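Local coordinates for hypothetical protein PSPTO_2114 (Pseudomonas syringae pv. tomato, PDB 2ODA) that is of uncertain biochemical function but belongs to the haloacid dehalogenase (HAD) superfamily, with a sheet-and-helix fold like that of its phosphatases and phosphonoacetaldehyde hydrolase, at residues L17-A22 / T67-P72; S143-L148 / Q155-A160; V169-D174 / E180-D185. All blocks are in the same frame, centred on the assembly; numbering follows the deposited sequence.

Interaction 1. Residues L17-A22 / T67-P72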
ATOM      1  N   LEU B  17      14.222 -17.101   3.810  1.00  4.83           N
ATOM      2  CA  LEU B  17      14.720 -17.832   2.638  1.00  4.71           C
ATOM      3  C   LEU B  17      16.017 -18.585   2.965  1.00  4.22           C
ATOM      4  O   LEU B  17      16.202 -19.727   2.575  1.00  4.69           O
ATOM      5  CB  LEU B  17      14.966 -16.861   1.474  1.00  4.66           C
ATOM      6  CG  LEU B  17      13.698 -16.226   0.868  1.00  6.03           C
ATOM      7  CD1 LEU B  17      14.095 -15.059  -0.046  1.00  5.55           C
ATOM      8  CD2 LEU B  17      12.923 -17.308   0.111  1.00  6.42           C
ATOM      9  N   VAL B  18      16.912 -17.913   3.682  1.00  4.12           N
ATOM     10  CA  VAL B  18      18.231 -18.448   3.963  1.00  4.80           C
ATOM     11  C   VAL B  18      18.503 -18.161   5.439  1.00  5.23           C
ATOM     12  O   VAL B  18      17.665 -17.559   6.115  1.00  5.95           O
ATOM     13  CB  VAL B  18      19.336 -17.761   3.083  1.00  5.25           C
ATOM     14  CG1 VAL B  18      19.185 -18.091   1.578  1.00  5.23           C
ATOM     15  CG2 VAL B  18      19.332 -16.245   3.282  1.00  6.32           C
ATOM     16  N   ASP B  19      19.675 -18.555   5.928  1.00  4.50           N
ATOM     17  CA  ASP B  19      20.137 -18.130   7.259  1.00  5.31           C
ATOM     18  C   ASP B  19      19.193 -18.541   8.403  1.00  6.11           C
ATOM     19  O   ASP B  19      18.706 -17.700   9.185  1.00  7.34           O
ATOM     20  CB  ASP B  19      20.456 -16.613   7.282  1.00  5.04           C
ATOM     21  CG  ASP B  19      21.136 -16.187   8.580  1.00  5.34           C
ATOM     22  OD1 ASP B  19      21.741 -17.053   9.242  1.00  5.31           O
ATOM     23  OD2 ASP B  19      21.054 -15.008   8.931  1.00  6.71           O
ATOM     24  N   PHE B  20      18.915 -19.834   8.484  1.00  4.89           N
ATOM     25  CA  PHE B  20      18.046 -20.371   9.543  1.00  5.68           C
ATOM     26  C   PHE B  20      18.538 -19.867  10.905  1.00  5.86           C
ATOM     27  O   PHE B  20      19.733 -19.998  11.225  1.00  5.62           O
ATOM     28  CB  PHE B  20      18.112 -21.900   9.490  1.00  4.72           C
ATOM     29  CG  PHE B  20      17.174 -22.605  10.429  1.00  5.43           C
ATOM     30  CD1 PHE B  20      15.953 -23.098   9.967  1.00  4.28           C
ATOM     31  CD2 PHE B  20      17.521 -22.805  11.757  1.00  4.94           C
ATOM     32  CE1 PHE B  20      15.085 -23.801  10.819  1.00  5.31           C
ATOM     33  CE2 PHE B  20      16.629 -23.481  12.651  1.00  4.24           C
ATOM     34  CZ  PHE B  20      15.406 -23.976  12.160  1.00  4.80           C
ATOM     35  N   GLY B  21      17.622 -19.299  11.695  1.00  5.62           N
ATOM     36  CA  GLY B  21      17.985 -18.731  12.991  1.00  6.29           C
ATOM     37  C   GLY B  21      18.584 -17.336  12.982  1.00  6.81           C
ATOM     38  O   GLY B  21      19.081 -16.884  14.020  1.00  7.20           O
ATOM     39  N   ALA B  22      18.516 -16.654  11.831  1.00  6.74           N
ATOM     40  CA  ALA B  22      18.961 -15.244  11.661  1.00  7.46           C
ATOM     41  C   ALA B  22      20.369 -15.020  12.209  1.00  7.87           C
ATOM     42  O   ALA B  22      20.625 -14.070  12.966  1.00  7.31           O
ATOM     43  CB  ALA B  22      17.956 -14.248  12.337  1.00  9.18           C
ATOM     44  N   THR B  67      24.010  -9.107   0.463  1.00  8.82           N
ATOM     45  CA  THR B  67      24.406  -9.447  -0.911  1.00  9.10           C
ATOM     46  C   THR B  67      24.864 -10.910  -1.023  1.00  9.78           C
ATOM     47  O   THR B  67      24.334 -11.646  -1.862  1.00  9.23           O
ATOM     48  CB  THR B  67      25.406  -8.401  -1.528  1.00 10.17           C
ATOM     49  OG1 THR B  67      24.702  -7.167  -1.726  1.00  8.32           O
ATOM     50  CG2 THR B  67      25.961  -8.870  -2.874  1.00 11.98           C
ATOM     51  N   PRO B  68      25.838 -11.341  -0.182  1.00  9.20           N
ATOM     52  CA  PRO B  68      26.229 -12.761  -0.169  1.00  8.94           C
ATOM     53  C   PRO B  68      25.064 -13.683   0.223  1.00  8.75           C
ATOM     54  O   PRO B  68      24.915 -14.780  -0.356  1.00  8.06           O
ATOM     55  CB  PRO B  68      27.354 -12.812   0.888  1.00  9.35           C
ATOM     56  CG  PRO B  68      27.874 -11.424   0.960  1.00  9.22           C
ATOM     57  CD  PRO B  68      26.664 -10.548   0.744  1.00  9.60           C
ATOM     58  N   LEU B  69      24.245 -13.267   1.194  1.00  7.50           N
ATOM     59  CA  LEU B  69      23.059 -14.064   1.575  1.00  7.54           C
ATOM     60  C   LEU B  69      22.092 -14.351   0.425  1.00  7.65           C
ATOM     61  O   LEU B  69      21.442 -15.404   0.414  1.00  7.45           O
ATOM     62  CB  LEU B  69      22.256 -13.391   2.714  1.00  6.92           C
ATOM     63  CG  LEU B  69      22.803 -13.523   4.127  1.00  6.37           C
ATOM     64  CD1 LEU B  69      21.808 -12.904   5.109  1.00  5.60           C
ATOM     65  CD2 LEU B  69      23.040 -15.016   4.446  1.00  5.35           C
ATOM     66  N   ALA B  70      21.973 -13.411  -0.523  1.00  6.71           N
ATOM     67  CA  ALA B  70      21.022 -13.562  -1.624  1.00  7.88           C
ATOM     68  C   ALA B  70      21.535 -14.469  -2.766  1.00  8.53           C
ATOM     69  O   ALA B  70      20.796 -14.756  -3.719  1.00  8.25           O
ATOM     70  CB  ALA B  70      20.554 -12.183  -2.161  1.00  8.03           C
ATOM     71  N   ALA B  71      22.780 -14.940  -2.646  1.00  8.08           N
ATOM     72  CA  ALA B  71      23.377 -15.828  -3.663  1.00  8.57           C
ATOM     73  C   ALA B  71      22.457 -16.956  -4.177  1.00  8.99           C
ATOM     74  O   ALA B  71      22.325 -17.104  -5.402  1.00  9.26           O
ATOM     75  CB  ALA B  71      24.741 -16.371  -3.209  1.00  8.46           C
ATOM     76  N   PRO B  72      21.820 -17.748  -3.275  1.00  8.91           N
ATOM     77  CA  PRO B  72      20.977 -18.821  -3.803  1.00  9.24           C
ATOM     78  C   PRO B  72      19.642 -18.425  -4.466  1.00  9.51           C
ATOM     79  O   PRO B  72      18.971 -19.303  -5.001  1.00  9.46           O
ATOM     80  CB  PRO B  72      20.720 -19.698  -2.565  1.00  9.65           C
ATOM     81  CG  PRO B  72      20.730 -18.719  -1.441  1.00  9.35           C
ATOM     82  CD  PRO B  72      21.883 -17.810  -1.798  1.00  8.46           C
TER
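Val18 presses its two methyl groups against the end of helix 63-69 and the turn that follows it, and the contact across the segments is almost wholly apolar. CG1 of Val18 meets CG of the Pro72 ring end-on at 3.4 Å, tighter than usual for two carbons. CG2 serves a different partner, lying 4.1 Å from CD2 of Leu69, whose side chain runs aslant to the valine. The first torsion of Val18 (chi1 -67°) sets this division: CG1 lies anti to the carbonyl carbon and is aimed at the proline, while CG2 sits between the backbone N and the carbonyl carbon and is left for the leucine. Leu69 also reaches the methylene of the next loop residue, with CD2 4.2 Å from CB of Asp19.

Van der Waals contact with the backbone adds to this. The carbonyl O of Leu69 is 3.7 Å from both CG1 and CG2 of Val18, so the branched side chain packs on this carbonyl as well as on the side chains of Leu69 and Pro72.

The polar groups of Asp19 work away from this interface. Its carboxylate bonds to Ser14 OG and to the backbone N of Gln23 and Ala24, tying the loop back to helix 13-17. Its carbonyl O accepts Ala22 N at 2.9 Å, closing a type II turn in which Gly21 takes the third position with a positive phi of 81°, comfortable for a residue without a side chain.

In HAD proteins the segment after the first strand usually forms a short helical turn followed by a flap; helix 13-17 and this loop are consistent with that pattern. The chemistry implies two complementary roles: apolar, shape-dependent packing seats the loop on the end of helix 63-69 and the turn after it, while hydrogen bonds within the loop and to Ser14 hold its path.

Interaction 2. Residues S143-L148 / Q155-A160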
ATOM      1  N   SER B 143      22.537 -26.239  13.562  1.00 10.10           N
ATOM      2  CA  SER B 143      23.139 -27.191  14.504  1.00 10.28           C
ATOM      3  C   SER B 143      22.483 -27.120  15.897  1.00 10.20           C
ATOM      4  O   SER B 143      22.211 -28.163  16.519  1.00  9.01           O
ATOM      5  CB  SER B 143      24.666 -27.022  14.582  1.00  9.86           C
ATOM      6  OG  SER B 143      25.034 -25.752  15.112  1.00 12.47           O
ATOM      7  N   GLN B 144      22.193 -25.903  16.361  1.00  9.74           N
ATOM      8  CA  GLN B 144      21.550 -25.709  17.663  1.00 10.37           C
ATOM      9  C   GLN B 144      20.107 -26.234  17.662  1.00 10.07           C
ATOM     10  O   GLN B 144      19.668 -26.897  18.626  1.00  9.70           O
ATOM     11  CB  GLN B 144      21.559 -24.230  18.060  1.00 10.82           C
ATOM     12  CG  GLN B 144      22.955 -23.686  18.371  1.00 12.37           C
ATOM     13  CD  GLN B 144      22.944 -22.194  18.602  1.00 14.97           C
ATOM     14  OE1 GLN B 144      22.249 -21.445  17.899  1.00 13.51           O
ATOM     15  NE2 GLN B 144      23.716 -21.744  19.599  1.00 14.39           N
ATOM     16  N   TRP B 145      19.378 -25.921  16.590  1.00  9.91           N
ATOM     17  CA  TRP B 145      18.015 -26.407  16.394  1.00  9.97           C
ATOM     18  C   TRP B 145      17.982 -27.931  16.367  1.00 10.57           C
ATOM     19  O   TRP B 145      17.111 -28.554  16.983  1.00 10.24           O
ATOM     20  CB  TRP B 145      17.431 -25.832  15.101  1.00 10.09           C
ATOM     21  CG  TRP B 145      15.950 -26.130  14.867  1.00 10.11           C
ATOM     22  CD1 TRP B 145      15.422 -27.004  13.951  1.00  9.14           C
ATOM     23  CD2 TRP B 145      14.831 -25.502  15.519  1.00  9.05           C
ATOM     24  NE1 TRP B 145      14.040 -26.975  14.014  1.00  7.75           N
ATOM     25  CE2 TRP B 145      13.656 -26.053  14.957  1.00  8.37           C
ATOM     26  CE3 TRP B 145      14.713 -24.522  16.537  1.00  6.87           C
ATOM     27  CZ2 TRP B 145      12.368 -25.673  15.382  1.00  8.99           C
ATOM     28  CZ3 TRP B 145      13.443 -24.149  16.957  1.00 10.03           C
ATOM     29  CH2 TRP B 145      12.286 -24.728  16.383  1.00  9.28           C
ATOM     30  N   GLN B 146      18.928 -28.524  15.648  1.00 10.75           N
ATOM     31  CA  GLN B 146      18.997 -29.980  15.540  1.00 12.37           C
ATOM     32  C   GLN B 146      19.447 -30.663  16.831  1.00 11.42           C
ATOM     33  O   GLN B 146      19.100 -31.815  17.051  1.00 12.51           O
ATOM     34  CB  GLN B 146      19.889 -30.383  14.360  1.00 12.38           C
ATOM     35  CG  GLN B 146      19.141 -30.271  12.996  1.00 15.70           C
ATOM     36  CD  GLN B 146      20.048 -29.925  11.813  1.00 21.42           C
ATOM     37  OE1 GLN B 146      21.217 -30.313  11.774  1.00 23.85           O
ATOM     38  NE2 GLN B 146      19.503 -29.193  10.839  1.00 22.54           N
ATOM     39  N   ALA B 147      20.204 -29.961  17.677  1.00 11.24           N
ATOM     40  CA  ALA B 147      20.660 -30.499  18.981  1.00 11.03           C
ATOM     41  C   ALA B 147      19.567 -30.554  20.045  1.00 11.38           C
ATOM     42  O   ALA B 147      19.696 -31.252  21.063  1.00 10.67           O
ATOM     43  CB  ALA B 147      21.860 -29.701  19.501  1.00 11.44           C
ATOM     44  N   LEU B 148      18.471 -29.831  19.820  1.00 10.80           N
ATOM     45  CA  LEU B 148      17.318 -29.894  20.742  1.00  9.80           C
ATOM     46  C   LEU B 148      16.693 -31.265  20.605  1.00  9.82           C
ATOM     47  O   LEU B 148      17.023 -31.991  19.675  1.00  9.97           O
ATOM     48  CB  LEU B 148      16.265 -28.860  20.356  1.00  9.61           C
ATOM     49  CG  LEU B 148      16.670 -27.388  20.334  1.00  8.64           C
ATOM     50  CD1 LEU B 148      15.525 -26.573  19.772  1.00 10.31           C
ATOM     51  CD2 LEU B 148      17.061 -26.861  21.724  1.00  7.76           C
ATOM     52  N   GLN B 155       7.994 -27.029  21.427  1.00  8.33           N
ATOM     53  CA  GLN B 155       7.749 -25.914  22.346  1.00  9.18           C
ATOM     54  C   GLN B 155       8.114 -24.566  21.693  1.00  8.04           C
ATOM     55  O   GLN B 155       7.347 -23.622  21.771  1.00  7.59           O
ATOM     56  CB  GLN B 155       8.478 -26.115  23.693  1.00  8.46           C
ATOM     57  CG  GLN B 155       8.017 -25.151  24.775  1.00 11.93           C
ATOM     58  CD  GLN B 155       8.448 -25.562  26.196  1.00 13.28           C
ATOM     59  OE1 GLN B 155       9.274 -26.451  26.378  1.00 20.27           O
ATOM     60  NE2 GLN B 155       7.894 -24.897  27.200  1.00 19.64           N
ATOM     61  N   ARG B 156       9.276 -24.494  21.047  1.00  8.12           N
ATOM     62  CA  ARG B 156       9.734 -23.242  20.428  1.00  8.65           C
ATOM     63  C   ARG B 156       8.882 -22.797  19.230  1.00  7.60           C
ATOM     64  O   ARG B 156       8.640 -21.598  19.072  1.00  6.94           O
ATOM     65  CB  ARG B 156      11.232 -23.326  20.069  1.00  8.55           C
ATOM     66  CG  ARG B 156      12.103 -23.184  21.345  1.00 10.31           C
ATOM     67  CD  ARG B 156      13.557 -23.612  21.126  1.00 12.25           C
ATOM     68  NE  ARG B 156      14.361 -23.468  22.365  1.00 17.83           N
ATOM     69  CZ  ARG B 156      14.233 -24.250  23.436  1.00 19.77           C
ATOM     70  NH1 ARG B 156      13.327 -25.224  23.467  1.00 19.51           N
ATOM     71  NH2 ARG B 156      14.992 -24.045  24.500  1.00 21.48           N
ATOM     72  N   ARG B 157       8.453 -23.756  18.408  1.00  7.97           N
ATOM     73  CA  ARG B 157       7.529 -23.490  17.308  1.00  8.10           C
ATOM     74  C   ARG B 157       6.197 -22.956  17.834  1.00  8.09           C
ATOM     75  O   ARG B 157       5.694 -21.954  17.339  1.00  9.54           O
ATOM     76  CB  ARG B 157       7.238 -24.767  16.527  1.00  7.81           C
ATOM     77  CG  ARG B 157       8.299 -25.185  15.523  1.00  8.38           C
ATOM     78  CD  ARG B 157       7.689 -26.195  14.515  1.00  8.11           C
ATOM     79  NE  ARG B 157       7.193 -27.424  15.160  1.00  7.87           N
ATOM     80  CZ  ARG B 157       7.933 -28.509  15.388  1.00  9.22           C
ATOM     81  NH1 ARG B 157       9.212 -28.547  14.995  1.00  7.88           N
ATOM     82  NH2 ARG B 157       7.383 -29.561  16.002  1.00  9.15           N
ATOM     83  N   ALA B 158       5.634 -23.627  18.839  1.00  8.09           N
ATOM     84  CA  ALA B 158       4.386 -23.191  19.440  1.00  7.88           C
ATOM     85  C   ALA B 158       4.487 -21.770  20.041  1.00  7.62           C
ATOM     86  O   ALA B 158       3.581 -20.957  19.880  1.00  6.82           O
ATOM     87  CB  ALA B 158       3.900 -24.223  20.483  1.00  7.46           C
ATOM     88  N   GLN B 159       5.601 -21.462  20.711  1.00  7.72           N
ATOM     89  CA  GLN B 159       5.803 -20.118  21.279  1.00  8.27           C
ATOM     90  C   GLN B 159       5.878 -19.042  20.195  1.00  8.15           C
ATOM     91  O   GLN B 159       5.198 -18.011  20.299  1.00  8.47           O
ATOM     92  CB  GLN B 159       7.046 -20.058  22.176  1.00  8.35           C
ATOM     93  CG  GLN B 159       6.784 -20.736  23.489  1.00 11.79           C
ATOM     94  CD  GLN B 159       8.040 -21.051  24.290  1.00 15.64           C
ATOM     95  OE1 GLN B 159       9.177 -20.940  23.796  1.00 17.95           O
ATOM     96  NE2 GLN B 159       7.834 -21.475  25.529  1.00 10.74           N
ATOM     97  N   ALA B 160       6.703 -19.283  19.178  1.00  7.55           N
ATOM     98  CA  ALA B 160       6.805 -18.383  18.002  1.00  7.61           C
ATOM     99  C   ALA B 160       5.474 -18.197  17.276  1.00  7.84           C
ATOM    100  O   ALA B 160       5.148 -17.078  16.868  1.00  7.64           O
ATOM    101  CB  ALA B 160       7.853 -18.900  17.014  1.00  8.15           C
TER
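The backbone oxygens of Trp145 and Leu148, whose side chains pack across the contact, Trp145 on Arg156 and Arg157 and Leu148 on Arg156, gather round NH1 of Arg153: Trp145 O receives a hydrogen bond, and Leu148 O and Gln146 O weaker ones. The arginine thus ties the closing turn of helix 142-147 to helix 150-167, two consecutive helices in the crossover between parallel strands 127-131 and 171-173 of a Rossmann-like HAD sheet.

Trp145 swings its indole out from its helix because CG lies anti to the backbone N (chi1 -173°), and the six-membered ring slots against the aliphatic stems of both arginines. CB of Arg156 stands obliquely to the ring, 3.9 Å from CZ3, while CG of Arg157 lies at the ring edge, 4.1 Å from CZ2. A long arginine suits such a place: its methylenes pack on the aromatic ring while its charged end reaches polar partners, NH1 of Arg156 bonding to Glu152 O and NH2 of Arg157 forming a salt bridge with Glu154.

Leu148 completes the seam with both branches. CD1 is 3.8 Å from CD of Arg156, and CD2 rides 4.2 Å above the plane of that residue's guanidinium group, over its centre.

Interaction 3. Residues V169-D174 / E180-D185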
ATOM      1  N   VAL B 169      -0.712 -11.663  12.354  1.00  7.71           N
ATOM      2  CA  VAL B 169      -0.342 -12.437  11.155  1.00  7.45           C
ATOM      3  C   VAL B 169      -1.485 -13.381  10.759  1.00  7.84           C
ATOM      4  O   VAL B 169      -2.180 -13.915  11.625  1.00  8.35           O
ATOM      5  CB  VAL B 169       0.967 -13.217  11.414  1.00  7.85           C
ATOM      6  CG1 VAL B 169       1.266 -14.261  10.329  1.00  9.36           C
ATOM      7  CG2 VAL B 169       2.125 -12.255  11.604  1.00  8.18           C
ATOM      8  N   HIS B 170      -1.656 -13.604   9.452  1.00  7.76           N
ATOM      9  CA  HIS B 170      -2.822 -14.284   8.916  1.00  6.76           C
ATOM     10  C   HIS B 170      -2.764 -15.821   8.961  1.00  7.46           C
ATOM     11  O   HIS B 170      -3.800 -16.490   9.132  1.00  6.85           O
ATOM     12  CB  HIS B 170      -3.060 -13.775   7.491  1.00  7.50           C
ATOM     13  CG  HIS B 170      -3.399 -12.318   7.441  1.00  6.16           C
ATOM     14  ND1 HIS B 170      -2.472 -11.346   7.137  1.00  7.71           N
ATOM     15  CD2 HIS B 170      -4.549 -11.666   7.733  1.00  7.57           C
ATOM     16  CE1 HIS B 170      -3.048 -10.156   7.202  1.00  7.70           C
ATOM     17  NE2 HIS B 170      -4.309 -10.322   7.564  1.00  7.31           N
ATOM     18  N   SER B 171      -1.564 -16.376   8.782  1.00  6.88           N
ATOM     19  CA  SER B 171      -1.343 -17.821   8.849  1.00  6.63           C
ATOM     20  C   SER B 171       0.086 -18.041   9.312  1.00  6.65           C
ATOM     21  O   SER B 171       0.960 -17.260   8.977  1.00  6.66           O
ATOM     22  CB  SER B 171      -1.505 -18.492   7.459  1.00  6.77           C
ATOM     23  OG  SER B 171      -2.792 -18.272   6.907  1.00  7.96           O
ATOM     24  N   VAL B 172       0.306 -19.107  10.089  1.00  6.63           N
ATOM     25  CA  VAL B 172       1.654 -19.503  10.490  1.00  6.07           C
ATOM     26  C   VAL B 172       1.925 -20.946  10.081  1.00  6.07           C
ATOM     27  O   VAL B 172       1.089 -21.837  10.287  1.00  6.80           O
ATOM     28  CB  VAL B 172       1.905 -19.354  12.041  1.00  5.98           C
ATOM     29  CG1 VAL B 172       3.356 -19.723  12.390  1.00  5.18           C
ATOM     30  CG2 VAL B 172       1.627 -17.905  12.524  1.00  5.79           C
ATOM     31  N   ILE B 173       3.109 -21.164   9.516  1.00  6.24           N
ATOM     32  CA  ILE B 173       3.564 -22.462   9.058  1.00  6.74           C
ATOM     33  C   ILE B 173       4.971 -22.754   9.590  1.00  6.66           C
ATOM     34  O   ILE B 173       5.704 -21.842   9.980  1.00  5.75           O
ATOM     35  CB  ILE B 173       3.547 -22.575   7.492  1.00  6.49           C
ATOM     36  CG1 ILE B 173       4.364 -21.430   6.842  1.00  7.28           C
ATOM     37  CG2 ILE B 173       2.069 -22.601   7.010  1.00  7.50           C
ATOM     38  CD1 ILE B 173       4.546 -21.529   5.303  1.00  6.93           C
ATOM     39  N   ASP B 174       5.333 -24.031   9.581  1.00  7.66           N
ATOM     40  CA  ASP B 174       6.578 -24.483  10.218  1.00  7.79           C
ATOM     41  C   ASP B 174       7.802 -24.163   9.358  1.00  7.85           C
ATOM     42  O   ASP B 174       8.909 -23.982   9.885  1.00  7.90           O
ATOM     43  CB  ASP B 174       6.546 -25.989  10.405  1.00  7.99           C
ATOM     44  CG  ASP B 174       5.641 -26.452  11.542  1.00  8.97           C
ATOM     45  OD1 ASP B 174       5.049 -25.634  12.288  1.00  7.22           O
ATOM     46  OD2 ASP B 174       5.537 -27.698  11.662  1.00 10.81           O
ATOM     47  N   GLU B 180       3.041 -23.657  -0.261  1.00  8.95           N
ATOM     48  CA  GLU B 180       2.058 -23.859  -1.332  1.00  9.31           C
ATOM     49  C   GLU B 180       0.659 -24.082  -0.768  1.00  8.88           C
ATOM     50  O   GLU B 180      -0.304 -23.405  -1.169  1.00  8.59           O
ATOM     51  CB  GLU B 180       2.508 -25.029  -2.230  1.00 10.84           C
ATOM     52  CG  GLU B 180       1.917 -25.072  -3.629  1.00 14.91           C
ATOM     53  CD  GLU B 180       2.918 -25.585  -4.694  1.00 18.79           C
ATOM     54  OE1 GLU B 180       2.719 -25.242  -5.863  1.00 22.51           O
ATOM     55  OE2 GLU B 180       3.907 -26.299  -4.373  1.00 21.25           O
ATOM     56  N   SER B 181       0.555 -24.998   0.189  1.00  8.80           N
ATOM     57  CA  SER B 181      -0.698 -25.293   0.879  1.00  8.76           C
ATOM     58  C   SER B 181      -1.208 -24.104   1.686  1.00  8.23           C
ATOM     59  O   SER B 181      -2.409 -23.871   1.766  1.00  6.82           O
ATOM     60  CB  SER B 181      -0.498 -26.460   1.838  1.00  9.25           C
ATOM     61  OG  SER B 181      -0.363 -27.639   1.094  1.00 13.05           O
ATOM     62  N   CYS B 182      -0.285 -23.358   2.283  1.00  7.45           N
ATOM     63  CA  CYS B 182      -0.662 -22.174   3.060  1.00  7.80           C
ATOM     64  C   CYS B 182      -1.319 -21.118   2.162  1.00  7.51           C
ATOM     65  O   CYS B 182      -2.408 -20.583   2.491  1.00  7.77           O
ATOM     66  CB  CYS B 182       0.594 -21.604   3.743  1.00  7.62           C
ATOM     67  SG  CYS B 182       0.318 -20.148   4.708  1.00  8.37           S
ATOM     68  N   LEU B 183      -0.672 -20.849   1.026  1.00  7.22           N
ATOM     69  CA  LEU B 183      -1.209 -19.926   0.011  1.00  7.40           C
ATOM     70  C   LEU B 183      -2.553 -20.387  -0.513  1.00  7.56           C
ATOM     71  O   LEU B 183      -3.452 -19.571  -0.661  1.00  7.72           O
ATOM     72  CB  LEU B 183      -0.229 -19.713  -1.148  1.00  7.60           C
ATOM     73  CG  LEU B 183       1.053 -18.922  -0.833  1.00  7.46           C
ATOM     74  CD1 LEU B 183       2.072 -19.081  -1.962  1.00 10.41           C
ATOM     75  CD2 LEU B 183       0.735 -17.448  -0.611  1.00  8.62           C
ATOM     76  N   ALA B 184      -2.698 -21.687  -0.781  1.00  7.90           N
ATOM     77  CA  ALA B 184      -3.984 -22.216  -1.281  1.00  8.41           C
ATOM     78  C   ALA B 184      -5.112 -21.952  -0.284  1.00  8.70           C
ATOM     79  O   ALA B 184      -6.237 -21.605  -0.678  1.00  8.61           O
ATOM     80  CB  ALA B 184      -3.875 -23.724  -1.627  1.00  8.48           C
ATOM     81  N   ASP B 185      -4.815 -22.085   1.013  1.00  8.04           N
ATOM     82  CA  ASP B 185      -5.845 -21.838   2.032  1.00  8.06           C
ATOM     83  C   ASP B 185      -6.170 -20.341   2.163  1.00  7.94           C
ATOM     84  O   ASP B 185      -7.325 -19.974   2.389  1.00  8.28           O
ATOM     85  CB  ASP B 185      -5.466 -22.474   3.377  1.00  7.96           C
ATOM     86  CG  ASP B 185      -6.681 -22.903   4.170  1.00 11.50           C
ATOM     87  OD1 ASP B 185      -7.542 -23.624   3.592  1.00 12.36           O
ATOM     88  OD2 ASP B 185      -6.803 -22.469   5.333  1.00 11.63           O
TER
HETATM   89  O   HOH W   1      -3.116 -20.433   5.198  1.00  5.86           O
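Cys182 fits between Ser171 and Ile173, two residues with one between them in strand 171-173, hence on the same face, that both direct their CB atoms at helix 179-191. Here the packing is close. CG2 of Ile173 rests 3.7 Å from CB of Cys182 and 3.8 Å from its SG, while CB of Ser171 touches that sulfur at 3.7 Å. With SG anti to the backbone N (chi1 179°), the thiol extends from the helix into the strand's face, where its sulfur contacts both the small serine and the branched isoleucine. Cysteine is apt at this point, being compact, apolar in character and buried.

The strand is the outermost on its side of the parallel sheet of the HAD fold, and helix 179-191, the last of the chain, folds back over it and its neighbour: Ile129 of strand 127-131 also touches both Ile173 and Cys182. Val172, between the two contacting residues, points away from this helix and packs on helix 150-167, so the edge strand has a helix on each face.

At the hydroxyl of Ser171 the contact is looser and a water bridges to the helix. It lies 2.8 Å from OG of Ser171, with which it is hydrogen-bonded, and donates a hydrogen bond to the carbonyl O of Cys182, also at 2.8 Å. The hydroxyl of Ser171 thereby reaches the helix backbone through solvent, while its CB stays on the thiol.

The three contacts follow one another along the chain without overlap and lie about 19 to 21 Å apart between centres, all round one parallel sheet. Interaction 1 joins the loop that follows strand 9-12, in the middle of the sheet, to the end of helix 63-69, whereas interaction 3 sits on edge strand 171-173, on the opposite side of the chain's centre. Interaction 2 touches both: the rings of Phe20 and Trp145 meet edge-to-face, and CD of Arg157 lies 3.5 Å from OD1 of Asp174, at the end of interaction 3. Helix 150-167 leads directly into strand 171-173. The crossover helices thus join the loop near the sheet's centre to its far edge.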